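Local coordinates for LC-Est1C (Uncultured organism, PDB 3WYD), which hydrolyses carboxylic ester bonds, acting as a carboxylesterase with the alpha/beta-hydrolase fold, at residues L39-H44 with I72-K77; R110-G115 with V133-A138; Q157-G162 with I187-I192; G122-A127 with L137-G142. All coordinates share one frame; numbering follows the deposited sequence.

All four contacts belong to one mixed sheet and its covering helices. Contacts 1 and 2 lie side by side: Ile-41 N reaches Tyr-112 O at 2.8 Å, joining strands 37-43 and 110-116. Contact 3 forms the far edge, its centre about 20 Å from that of contact 1, and meets contact 2 where Leu-158 N approaches Leu-137 O at 2.9 Å. Contact 4 lays helix 118-129 on strand 136-140, which it shares with contact 2; their centres are about 9 Å apart. The strand ends of contacts 2 and 4 lead to the probable active site, a likely triad of Ser-117, His-197 and Asp-165, with Ser-117 on a nucleophile elbow.

Contact 1. Residues L39-H44 with I72-K77; sequences LVIALH and IVACPK
The His-44 imidazole turns its edge to segment 72-77: Lys-77 CA lies in the ring plane, and CD2 comes within 3.4 Å of Pro-76 O near that plane. CG sits between the backbone N and carbonyl carbon of His-44 (chi1 69°), which swings the ring across to the end of the neighbouring strand, Pro-76 and Lys-77. Where the strands part, a water takes over from direct pairing: it donates to Ala-42 O at 2.7 Å and to Pro-76 O, and accepts from His-44 N. Having no N-H of its own, Pro-76 could not have continued the ladder. Upstream the backbones are directly bonded, with Val-40 N to Ile-72 O and Ala-74 N to Val-40 O both 2.9 Å, and Ala-42 N to Ala-74 O 3.0 Å. On the face carrying Leu-39 and Ile-41, Ile-41 CD1 rests on Ala-74 CB at 3.8 Å, while its CG2 meets the Pro-76 ring at about a right angle. Helix 88-103 covers this side; helix 57-69 covers the face of Val-40 and Val-73. Two parallel strands 4.7 Å apart, linked by a helical crossover and sandwiched between helices, are characteristic of the central sheet of an alpha/beta hydrolase.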
loop_
_atom_site.group_PDB
_atom_site.type_symbol
_atom_site.label_atom_id
_atom_site.label_comp_id
_atom_site.label_asym_id
_atom_site.label_seq_id
_atom_site.Cartn_x
_atom_site.Cartn_y
_atom_site.Cartn_z
ATOM N N LEU A 39 20.818 -11.580 8.594
ATOM C CA LEU A 39 19.579 -11.840 7.939
ATOM C C LEU A 39 19.020 -10.502 7.482
ATOM O O LEU A 39 18.919 -9.564 8.288
ATOM C CB LEU A 39 18.613 -12.469 8.924
ATOM C CG LEU A 39 17.146 -12.668 8.541
ATOM C CD1 LEU A 39 17.016 -13.503 7.224
ATOM C CD2 LEU A 39 16.355 -13.294 9.687
ATOM N N VAL A 40 18.563 -10.425 6.238
ATOM C CA VAL A 40 17.781 -9.250 5.780
ATOM C C VAL A 40 16.374 -9.652 5.442
ATOM O O VAL A 40 16.137 -10.615 4.701
ATOM C CB VAL A 40 18.418 -8.593 4.540
ATOM C CG1 VAL A 40 17.589 -7.401 4.084
ATOM C CG2 VAL A 40 19.786 -8.167 4.797
ATOM N N ILE A 41 15.408 -8.933 5.988
ATOM C CA ILE A 41 14.018 -9.093 5.606
ATOM C C ILE A 41 13.754 -7.992 4.569
ATOM O O ILE A 41 14.009 -6.818 4.860
ATOM C CB ILE A 41 13.093 -8.886 6.831
ATOM C CG1 ILE A 41 13.453 -9.880 7.961
ATOM C CG2 ILE A 41 11.626 -8.948 6.388
ATOM C CD1 ILE A 41 13.463 -11.362 7.535
ATOM N N ALA A 42 13.302 -8.375 3.367
ATOM C CA ALA A 42 13.053 -7.433 2.291
ATOM C C ALA A 42 11.566 -7.474 1.967
ATOM O O ALA A 42 11.023 -8.547 1.669
ATOM C CB ALA A 42 13.884 -7.851 1.060
ATOM N N LEU A 43 10.879 -6.333 2.088
ATOM C CA LEU A 43 9.419 -6.218 1.928
ATOM C C LEU A 43 9.069 -5.581 0.599
ATOM O O LEU A 43 9.517 -4.475 0.293
ATOM C CB LEU A 43 8.846 -5.337 3.053
ATOM C CG LEU A 43 9.129 -5.821 4.474
ATOM C CD1 LEU A 43 8.527 -4.874 5.523
ATOM C CD2 LEU A 43 8.706 -7.297 4.749
ATOM N N HIS A 44 8.331 -6.322 -0.238
ATOM C CA HIS A 44 7.871 -5.862 -1.541
ATOM C C HIS A 44 6.862 -4.731 -1.536
ATOM O O HIS A 44 6.243 -4.416 -0.518
ATOM C CB HIS A 44 7.321 -7.061 -2.367
ATOM C CG HIS A 44 6.056 -7.629 -1.835
ATOM N ND1 HIS A 44 4.840 -6.987 -1.966
ATOM C CD2 HIS A 44 5.814 -8.757 -1.130
ATOM C CE1 HIS A 44 3.916 -7.672 -1.312
ATOM N NE2 HIS A 44 4.476 -8.757 -0.808
ATOM N N ILE A 72 21.709 -14.060 4.489
ATOM C CA ILE A 72 20.480 -14.786 4.210
ATOM C C ILE A 72 19.390 -13.726 4.019
ATOM O O ILE A 72 19.441 -12.700 4.711
ATOM C CB ILE A 72 20.097 -15.721 5.373
ATOM C CG1 ILE A 72 21.133 -16.849 5.419
ATOM C CG2 ILE A 72 18.734 -16.285 5.201
ATOM C CD1 ILE A 72 21.003 -17.751 6.627
ATOM N N VAL A 73 18.562 -13.854 2.972
ATOM C CA VAL A 73 17.459 -12.887 2.726
ATOM C C VAL A 73 16.139 -13.633 2.820
ATOM O O VAL A 73 15.979 -14.703 2.217
ATOM C CB VAL A 73 17.557 -12.252 1.316
ATOM C CG1 VAL A 73 16.433 -11.197 1.125
ATOM C CG2 VAL A 73 18.943 -11.620 1.093
ATOM N N ALA A 74 15.175 -13.094 3.558
ATOM C CA ALA A 74 13.809 -13.595 3.514
ATOM C C ALA A 74 12.869 -12.551 2.976
ATOM O O ALA A 74 12.893 -11.384 3.413
ATOM C CB ALA A 74 13.329 -14.068 4.932
ATOM N N CYS A 75 12.010 -12.966 2.065
ATOM C CA CYS A 75 11.047 -12.052 1.416
ATOM C C CYS A 75 9.642 -12.529 1.695
ATOM O O CYS A 75 9.158 -13.479 1.030
ATOM C CB CYS A 75 11.305 -12.091 -0.090
ATOM S SG CYS A 75 12.950 -11.485 -0.508
ATOM N N PRO A 76 9.002 -12.016 2.758
ATOM C CA PRO A 76 7.617 -12.408 3.058
ATOM C C PRO A 76 6.608 -11.974 1.970
ATOM O O PRO A 76 6.812 -10.999 1.230
ATOM C CB PRO A 76 7.285 -11.650 4.338
ATOM C CG PRO A 76 8.557 -11.151 4.862
ATOM C CD PRO A 76 9.556 -11.066 3.738
ATOM N N LYS A 77 5.502 -12.698 1.892
ATOM C CA LYS A 77 4.396 -12.252 1.071
ATOM C C LYS A 77 3.598 -11.173 1.782
ATOM O O LYS A 77 3.258 -11.318 2.949
ATOM C CB LYS A 77 3.489 -13.410 0.690
ATOM C CG LYS A 77 2.367 -12.972 -0.255
ATOM C CD LYS A 77 1.483 -14.129 -0.703
ATOM C CE LYS A 77 0.266 -13.608 -1.462
ATOM N NZ LYS A 77 0.596 -12.977 -2.776
HETATM O O HOH W 1 8.814 -9.340 0.271
HETATM O O HOH W 2 6.752 -8.346 2.055
#

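Contact 2. Residues R110-G115 with V133-A138; sequences RIYMTG and VFAALA
Met-113 sends CG out anti to its backbone N (chi1 -176°) and then bends at the thioether (chi3 52°), so that the methyl turns back over the Phe-134 ring. CE stands 3.7 Å from the ring centroid and 18° off the normal, a CH-pi contact over the face, offset toward the rim. The sulfur is more oblique, with SD 4.5 Å from the centroid, and completes a Met-aromatic pair. Val-133 CG1 covers the opposite face, 3.9 Å above the plane, leaving the phenyl sandwiched between two aliphatic groups. Ile-111 CG2 adds a contact to CD1 of the same ring.

The other face of the sheet has Tyr-112, whose CE1 meets Ala-135 CB at 3.6 Å; its hydroxyl is bonded to His-215 O and its ring stacks with Phe-212. Along the backbone, Ala-135 N donates to Ile-111 O at 2.7 Å and Ala-138 N to Met-113 O at 2.9 Å. Between these two bonds segment 133-138 advances three residues while segment 110-115 advances two, so the pairing is irregular here; the intervening Met-113 N to Ala-136 O bond is weak, and buried Ala-136 N finds no partner. At the far end Ala-138 O is gripped by Thr-114 OG1 at 2.6 Å, a bond in the carbonyl plane on a lone pair, with a weak second one from Gly-115 N.

Helix 118-129 connects these two neighbouring parallel strands in a beta-alpha-beta unit, and Gly-115 opens the GxSxG sequence that probably forms the nucleophile elbow of this alpha/beta hydrolase.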
loop_
_atom_site.group_PDB
_atom_site.type_symbol
_atom_site.label_atom_id
_atom_site.label_comp_id
_atom_site.label_asym_id
_atom_site.label_seq_id
_atom_site.Cartn_x
_atom_site.Cartn_y
_atom_site.Cartn_z
ATOM N N ARG A 110 22.363 -9.052 14.086
ATOM C CA ARG A 110 22.470 -8.685 12.652
ATOM C C ARG A 110 21.232 -9.091 11.874
ATOM O O ARG A 110 21.302 -9.808 10.861
ATOM C CB ARG A 110 23.738 -9.262 12.006
ATOM C CG ARG A 110 24.988 -8.636 12.608
ATOM C CD ARG A 110 26.270 -9.185 12.000
ATOM N NE ARG A 110 26.531 -8.910 10.595
ATOM C CZ ARG A 110 27.303 -9.704 9.835
ATOM N NH1 ARG A 110 27.793 -10.856 10.319
ATOM N NH2 ARG A 110 27.616 -9.335 8.617
ATOM N N ILE A 111 20.090 -8.632 12.338
ATOM C CA ILE A 111 18.825 -8.772 11.647
ATOM C C ILE A 111 18.361 -7.408 11.174
ATOM O O ILE A 111 18.068 -6.509 11.967
ATOM C CB ILE A 111 17.757 -9.462 12.512
ATOM C CG1 ILE A 111 18.278 -10.824 13.012
ATOM C CG2 ILE A 111 16.424 -9.563 11.725
ATOM C CD1 ILE A 111 17.343 -11.484 14.000
ATOM N N TYR A 112 18.204 -7.303 9.857
ATOM C CA TYR A 112 17.962 -6.022 9.167
ATOM C C TYR A 112 16.635 -6.063 8.431
ATOM O O TYR A 112 16.152 -7.152 8.043
ATOM C CB TYR A 112 19.101 -5.842 8.143
ATOM C CG TYR A 112 20.463 -5.817 8.796
ATOM C CD1 TYR A 112 20.932 -4.674 9.485
ATOM C CD2 TYR A 112 21.259 -6.970 8.775
ATOM C CE1 TYR A 112 22.186 -4.683 10.099
ATOM C CE2 TYR A 112 22.507 -6.968 9.318
ATOM C CZ TYR A 112 22.949 -5.848 10.014
ATOM O OH TYR A 112 24.189 -5.906 10.589
ATOM N N MET A 113 16.093 -4.890 8.084
ATOM C CA MET A 113 14.888 -4.858 7.287
ATOM C C MET A 113 14.929 -3.691 6.324
ATOM O O MET A 113 15.342 -2.593 6.707
ATOM C CB MET A 113 13.653 -4.755 8.202
ATOM C CG MET A 113 12.343 -4.809 7.417
ATOM S SD MET A 113 10.983 -5.289 8.580
ATOM C CE MET A 113 11.198 -4.119 9.899
ATOM N N THR A 114 14.551 -3.945 5.077
ATOM C CA THR A 114 14.424 -2.938 4.058
ATOM C C THR A 114 13.155 -3.227 3.273
ATOM O O THR A 114 12.635 -4.347 3.331
ATOM C CB THR A 114 15.650 -2.973 3.106
ATOM O OG1 THR A 114 15.566 -1.874 2.226
ATOM C CG2 THR A 114 15.713 -4.263 2.305
ATOM N N GLY A 115 12.660 -2.256 2.537
ATOM C CA GLY A 115 11.494 -2.503 1.695
ATOM C C GLY A 115 11.175 -1.272 0.895
ATOM O O GLY A 115 11.690 -0.193 1.166
ATOM N N VAL A 133 14.282 -5.762 17.924
ATOM C CA VAL A 133 14.700 -6.874 17.061
ATOM C C VAL A 133 15.751 -6.475 16.032
ATOM O O VAL A 133 16.740 -7.188 15.831
ATOM C CB VAL A 133 13.499 -7.427 16.275
ATOM C CG1 VAL A 133 13.991 -8.457 15.211
ATOM C CG2 VAL A 133 12.482 -8.115 17.210
ATOM N N PHE A 134 15.562 -5.317 15.403
ATOM C CA PHE A 134 16.300 -5.003 14.185
ATOM C C PHE A 134 17.541 -4.194 14.435
ATOM O O PHE A 134 17.557 -3.276 15.273
ATOM C CB PHE A 134 15.396 -4.265 13.192
ATOM C CG PHE A 134 14.234 -5.086 12.754
ATOM C CD1 PHE A 134 14.401 -6.109 11.825
ATOM C CD2 PHE A 134 12.974 -4.881 13.301
ATOM C CE1 PHE A 134 13.311 -6.926 11.504
ATOM C CE2 PHE A 134 11.910 -5.737 13.038
ATOM C CZ PHE A 134 12.068 -6.745 12.103
ATOM N N ALA A 135 18.607 -4.558 13.750
ATOM C CA ALA A 135 19.893 -3.876 13.933
ATOM C C ALA A 135 19.934 -2.543 13.197
ATOM O O ALA A 135 20.516 -1.556 13.684
ATOM C CB ALA A 135 21.038 -4.783 13.479
ATOM N N ALA A 136 19.333 -2.501 12.019
ATOM C CA ALA A 136 19.286 -1.282 11.217
ATOM C C ALA A 136 18.178 -1.449 10.181
ATOM O O ALA A 136 17.703 -2.582 9.912
ATOM C CB ALA A 136 20.620 -1.090 10.519
ATOM N N LEU A 137 17.715 -0.317 9.650
ATOM C CA LEU A 137 16.564 -0.310 8.741
ATOM C C LEU A 137 16.874 0.486 7.493
ATOM O O LEU A 137 17.644 1.451 7.548
ATOM C CB LEU A 137 15.343 0.352 9.397
ATOM C CG LEU A 137 14.934 -0.218 10.753
ATOM C CD1 LEU A 137 13.917 0.751 11.383
ATOM C CD2 LEU A 137 14.333 -1.594 10.618
ATOM N N ALA A 138 16.223 0.170 6.366
ATOM C CA ALA A 138 16.368 0.983 5.147
ATOM C C ALA A 138 15.025 1.060 4.402
ATOM O O ALA A 138 14.790 0.335 3.413
ATOM C CB ALA A 138 17.483 0.408 4.247
HETATM O O HOH W 3 19.514 -7.474 15.017
#

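Contact 3. Residues Q157-G162 with I187-I192; sequences QLVVHG and IKYIEI
Strands 157-162 and 187-192 run parallel, 4.7 Å apart at 11°, in unbroken register from Gln-157 beside Ile-187 to Gly-162 beside Ile-192, with five backbone hydrogen bonds between Lys-188 N to Gln-157 O at one end and Ile-192 N to His-161 O at the other. Tyr-189 carries much of the side-chain contact. Its ring comes edge-on: CD1 lies 3.3 Å from Val-159 O and 3.7 Å from Val-159 CG1, and farther out the OH reaches the His-161 CB. CG extends anti to the backbone N (chi1 174°), which lets the ring run along the neighbouring strand. Its phenol donates to Glu-191 OE1 at 2.7 Å, using the anti lone pair of that oxygen, while Glu-191 OE2 makes a salt bridge to Arg-174 on helix 171-181.

Ile-187 shares this face, its CD1 3.9 Å from Val-159 CG2. On the other face Leu-158 CD1 is central: it touches the aliphatic stem of Lys-188 at CG and meets Ile-190 CD1 at 3.8 Å. Farther along, Val-160 CG1 meets Ile-192 CD1 at 4.1 Å. Helices 199-203 and 205-213 pack against this side.

The His-161 ring leads away from the edge strand, with ND1 bonded to Ser-173 OG and NE2 to Val-168 O. Bonded to a carbonyl, NE2 would be expected to carry a proton. Both carboxylate oxygens of Glu-191 are engaged, which would favour its ionised form and hold Tyr-189 in place at the sheet edge.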
loop_
_atom_site.group_PDB
_atom_site.type_symbol
_atom_site.label_atom_id
_atom_site.label_comp_id
_atom_site.label_asym_id
_atom_site.label_seq_id
_atom_site.Cartn_x
_atom_site.Cartn_y
_atom_site.Cartn_z
ATOM N N GLN A 157 19.237 4.204 10.611
ATOM C CA GLN A 157 18.319 4.113 9.504
ATOM C C GLN A 157 18.937 4.766 8.277
ATOM O O GLN A 157 19.474 5.883 8.356
ATOM C CB GLN A 157 17.029 4.833 9.867
ATOM C CG GLN A 157 16.249 4.029 10.937
ATOM C CD GLN A 157 15.174 4.846 11.631
ATOM O OE1 GLN A 157 14.310 5.425 10.986
ATOM N NE2 GLN A 157 15.316 5.013 12.950
ATOM N N LEU A 158 18.841 4.096 7.133
ATOM C CA LEU A 158 19.088 4.669 5.829
ATOM C C LEU A 158 17.770 4.859 5.109
ATOM O O LEU A 158 17.020 3.888 4.947
ATOM C CB LEU A 158 19.947 3.679 5.019
ATOM C CG LEU A 158 20.162 4.132 3.564
ATOM C CD1 LEU A 158 21.183 5.284 3.550
ATOM C CD2 LEU A 158 20.699 3.015 2.709
ATOM N N VAL A 159 17.449 6.097 4.770
ATOM C CA VAL A 159 16.172 6.424 4.167
ATOM C C VAL A 159 16.432 6.866 2.732
ATOM O O VAL A 159 17.299 7.670 2.509
ATOM C CB VAL A 159 15.480 7.561 4.917
ATOM C CG1 VAL A 159 14.122 7.908 4.264
ATOM C CG2 VAL A 159 15.251 7.155 6.398
ATOM N N VAL A 160 15.676 6.314 1.776
ATOM C CA VAL A 160 15.841 6.672 0.342
ATOM C C VAL A 160 14.521 7.140 -0.213
ATOM O O VAL A 160 13.475 6.526 0.067
ATOM C CB VAL A 160 16.311 5.472 -0.454
ATOM C CG1 VAL A 160 16.389 5.808 -1.942
ATOM C CG2 VAL A 160 17.647 4.968 0.050
ATOM N N HIS A 161 14.504 8.290 -0.903
ATOM C CA HIS A 161 13.257 8.709 -1.547
ATOM C C HIS A 161 13.601 9.566 -2.729
ATOM O O HIS A 161 14.541 10.358 -2.661
ATOM C CB HIS A 161 12.368 9.538 -0.576
ATOM C CG HIS A 161 10.891 9.360 -0.771
ATOM N ND1 HIS A 161 10.090 8.812 0.208
ATOM C CD2 HIS A 161 10.081 9.615 -1.828
ATOM C CE1 HIS A 161 8.831 8.803 -0.205
ATOM N NE2 HIS A 161 8.807 9.230 -1.462
ATOM N N GLY A 162 12.784 9.473 -3.769
ATOM C CA GLY A 162 13.000 10.349 -4.937
ATOM C C GLY A 162 12.197 11.629 -4.815
ATOM O O GLY A 162 11.054 11.610 -4.367
ATOM N N ILE A 187 21.107 8.569 11.321
ATOM C CA ILE A 187 20.250 8.492 10.136
ATOM C C ILE A 187 20.999 9.093 8.964
ATOM O O ILE A 187 21.713 10.117 9.091
ATOM C CB ILE A 187 18.851 9.133 10.376
ATOM C CG1 ILE A 187 17.896 8.902 9.190
ATOM C CG2 ILE A 187 18.989 10.635 10.723
ATOM C CD1 ILE A 187 16.428 8.974 9.603
ATOM N N LYS A 188 20.877 8.431 7.827
ATOM C CA LYS A 188 21.387 8.942 6.578
ATOM C C LYS A 188 20.244 8.975 5.590
ATOM O O LYS A 188 19.549 7.969 5.411
ATOM C CB LYS A 188 22.509 8.040 6.044
ATOM C CG LYS A 188 23.007 8.469 4.632
ATOM C CD LYS A 188 24.215 7.637 4.184
ATOM C CE LYS A 188 24.721 8.189 2.843
ATOM N NZ LYS A 188 25.989 7.550 2.440
ATOM N N TYR A 189 20.030 10.107 4.955
ATOM C CA TYR A 189 18.891 10.224 4.060
ATOM C C TYR A 189 19.446 10.524 2.679
ATOM O O TYR A 189 20.123 11.552 2.467
ATOM C CB TYR A 189 17.999 11.367 4.539
ATOM C CG TYR A 189 16.823 11.730 3.628
ATOM C CD1 TYR A 189 16.140 10.728 2.938
ATOM C CD2 TYR A 189 16.380 13.060 3.499
ATOM C CE1 TYR A 189 15.026 11.063 2.123
ATOM C CE2 TYR A 189 15.267 13.364 2.712
ATOM C CZ TYR A 189 14.632 12.354 2.023
ATOM O OH TYR A 189 13.552 12.644 1.219
ATOM N N ILE A 190 19.111 9.634 1.752
ATOM C CA ILE A 190 19.443 9.794 0.316
ATOM C C ILE A 190 18.189 10.241 -0.380
ATOM O O ILE A 190 17.308 9.438 -0.720
ATOM C CB ILE A 190 20.020 8.499 -0.293
ATOM C CG1 ILE A 190 21.298 8.096 0.459
ATOM C CG2 ILE A 190 20.303 8.703 -1.827
ATOM C CD1 ILE A 190 21.833 6.726 0.069
ATOM N N GLU A 191 18.110 11.541 -0.657
ATOM C CA GLU A 191 17.010 12.064 -1.454
ATOM C C GLU A 191 17.517 12.252 -2.884
ATOM O O GLU A 191 18.523 12.954 -3.097
ATOM C CB GLU A 191 16.508 13.373 -0.912
ATOM C CG GLU A 191 15.218 13.792 -1.624
ATOM C CD GLU A 191 14.639 15.067 -1.079
ATOM O OE1 GLU A 191 14.152 15.065 0.071
ATOM O OE2 GLU A 191 14.684 16.104 -1.782
ATOM N N ILE A 192 16.887 11.557 -3.844
ATOM C CA ILE A 192 17.435 11.512 -5.207
ATOM C C ILE A 192 16.763 12.531 -6.100
ATOM O O ILE A 192 15.542 12.490 -6.306
ATOM C CB ILE A 192 17.266 10.125 -5.796
ATOM C CG1 ILE A 192 18.086 9.143 -4.973
ATOM C CG2 ILE A 192 17.662 10.111 -7.303
ATOM C CD1 ILE A 192 17.874 7.691 -5.277
#

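Contact 4. Residues G122-A127 with L137-G142; sequences GTWSIA and LAPVAG
Trp-124, which lays its indole over Pro-139, has its buried NE1 bonded to Gln-157 OE1, a link to the next strand that fixes the turn of the ring system. Pro-139 CG points straight into one face of the indole, 3.4 Å from the centroid of the six-membered ring and only 9° off its normal: a close CH-pi contact, the two rings crossing at about a right angle. An unusual first torsion (chi1 -94°) tips the indole from the helix toward the strand. At its outer edge, CZ3 lies 4.1 Å from Gly-142 C, near the ring plane.

One helical turn apart, Thr-123 and Ala-127 both face Leu-137. Ala-127 CB presses on Leu-137 CD1 at 3.5 Å, and Thr-123 CG2 sits 3.9 Å from Leu-137 CB. Rotation about CA-CB gives Thr-123 a divided role: its methyl faces the strand, while OG1 turns back to bond Gly-119 O in its own helix.

Helical segment 122-127 runs obliquely against strand segment 137-140, their N-to-C directions 139° apart and their axes 8.0 Å apart at the closest, as part of helix 118-129 in the beta-alpha-beta unit that starts with strand 110-116; Thr-123 also touches Met-113 of that strand, and Trp-124 touches Val-159 of strand 157-162.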
loop_
_atom_site.group_PDB
_atom_site.type_symbol
_atom_site.label_atom_id
_atom_site.label_comp_id
_atom_site.label_asym_id
_atom_site.label_seq_id
_atom_site.Cartn_x
_atom_site.Cartn_y
_atom_site.Cartn_z
ATOM N N GLY A 122 6.107 -0.565 5.618
ATOM C CA GLY A 122 6.200 -1.724 6.483
ATOM C C GLY A 122 7.470 -1.779 7.289
ATOM O O GLY A 122 7.472 -2.198 8.442
ATOM N N THR A 123 8.585 -1.405 6.664
ATOM C CA THR A 123 9.860 -1.386 7.399
ATOM C C THR A 123 9.749 -0.526 8.658
ATOM O O THR A 123 10.175 -0.936 9.742
ATOM C CB THR A 123 11.004 -0.868 6.503
ATOM O OG1 THR A 123 11.237 -1.798 5.442
ATOM C CG2 THR A 123 12.326 -0.722 7.246
ATOM N N TRP A 124 9.237 0.682 8.501
ATOM C CA TRP A 124 9.086 1.530 9.684
ATOM C C TRP A 124 8.032 1.023 10.656
ATOM O O TRP A 124 8.274 1.049 11.872
ATOM C CB TRP A 124 8.734 2.962 9.277
ATOM C CG TRP A 124 9.963 3.881 9.155
ATOM C CD1 TRP A 124 11.001 3.962 10.035
ATOM C CD2 TRP A 124 10.248 4.821 8.104
ATOM N NE1 TRP A 124 11.906 4.912 9.610
ATOM C CE2 TRP A 124 11.421 5.520 8.474
ATOM C CE3 TRP A 124 9.553 5.218 6.950
ATOM C CZ2 TRP A 124 11.934 6.596 7.704
ATOM C CZ3 TRP A 124 10.078 6.247 6.142
ATOM C CH2 TRP A 124 11.292 6.902 6.525
ATOM N N SER A 125 6.864 0.650 10.152
ATOM C CA SER A 125 5.788 0.302 11.108
ATOM C C SER A 125 6.094 -0.966 11.883
ATOM O O SER A 125 5.822 -1.048 13.109
ATOM C CB SER A 125 4.430 0.233 10.430
ATOM O OG SER A 125 4.393 -0.770 9.468
ATOM N N ILE A 126 6.669 -1.966 11.223
ATOM C CA ILE A 126 7.026 -3.194 11.930
ATOM C C ILE A 126 8.097 -2.953 12.972
ATOM O O ILE A 126 8.037 -3.461 14.074
ATOM C CB ILE A 126 7.379 -4.308 10.950
ATOM C CG1 ILE A 126 6.147 -4.641 10.115
ATOM C CG2 ILE A 126 8.048 -5.524 11.662
ATOM C CD1 ILE A 126 6.557 -5.605 8.933
ATOM N N ALA A 127 9.129 -2.192 12.616
ATOM C CA ALA A 127 10.182 -1.895 13.556
ATOM C C ALA A 127 9.633 -1.111 14.761
ATOM O O ALA A 127 10.053 -1.327 15.890
ATOM C CB ALA A 127 11.303 -1.109 12.849
ATOM N N LEU A 137 17.715 -0.317 9.650
ATOM C CA LEU A 137 16.564 -0.310 8.741
ATOM C C LEU A 137 16.874 0.486 7.493
ATOM O O LEU A 137 17.644 1.451 7.548
ATOM C CB LEU A 137 15.343 0.352 9.397
ATOM C CG LEU A 137 14.934 -0.218 10.753
ATOM C CD1 LEU A 137 13.917 0.751 11.383
ATOM C CD2 LEU A 137 14.333 -1.594 10.618
ATOM N N ALA A 138 16.223 0.170 6.366
ATOM C CA ALA A 138 16.368 0.983 5.147
ATOM C C ALA A 138 15.025 1.060 4.402
ATOM O O ALA A 138 14.790 0.335 3.413
ATOM C CB ALA A 138 17.483 0.408 4.247
ATOM N N PRO A 139 14.140 1.962 4.839
ATOM C CA PRO A 139 12.907 2.183 4.056
ATOM C C PRO A 139 13.125 3.007 2.793
ATOM O O PRO A 139 13.774 4.095 2.825
ATOM C CB PRO A 139 11.989 2.924 5.040
ATOM C CG PRO A 139 12.965 3.613 5.973
ATOM C CD PRO A 139 14.194 2.764 6.070
ATOM N N VAL A 140 12.553 2.519 1.693
ATOM C CA VAL A 140 12.722 3.155 0.379
ATOM C C VAL A 140 11.352 3.584 -0.174
ATOM O O VAL A 140 10.462 2.742 -0.328
ATOM C CB VAL A 140 13.398 2.162 -0.599
ATOM C CG1 VAL A 140 13.581 2.820 -1.972
ATOM C CG2 VAL A 140 14.786 1.733 -0.021
ATOM N N ALA A 141 11.195 4.884 -0.437
ATOM C CA ALA A 141 9.962 5.452 -1.004
ATOM C C ALA A 141 8.751 5.094 -0.153
ATOM O O ALA A 141 7.660 4.801 -0.647
ATOM C CB ALA A 141 9.792 5.049 -2.509
ATOM N N GLY A 142 8.957 5.202 1.162
ATOM C CA GLY A 142 7.880 4.960 2.127
ATOM C C GLY A 142 7.494 6.172 2.938
ATOM O O GLY A 142 7.591 7.317 2.500
#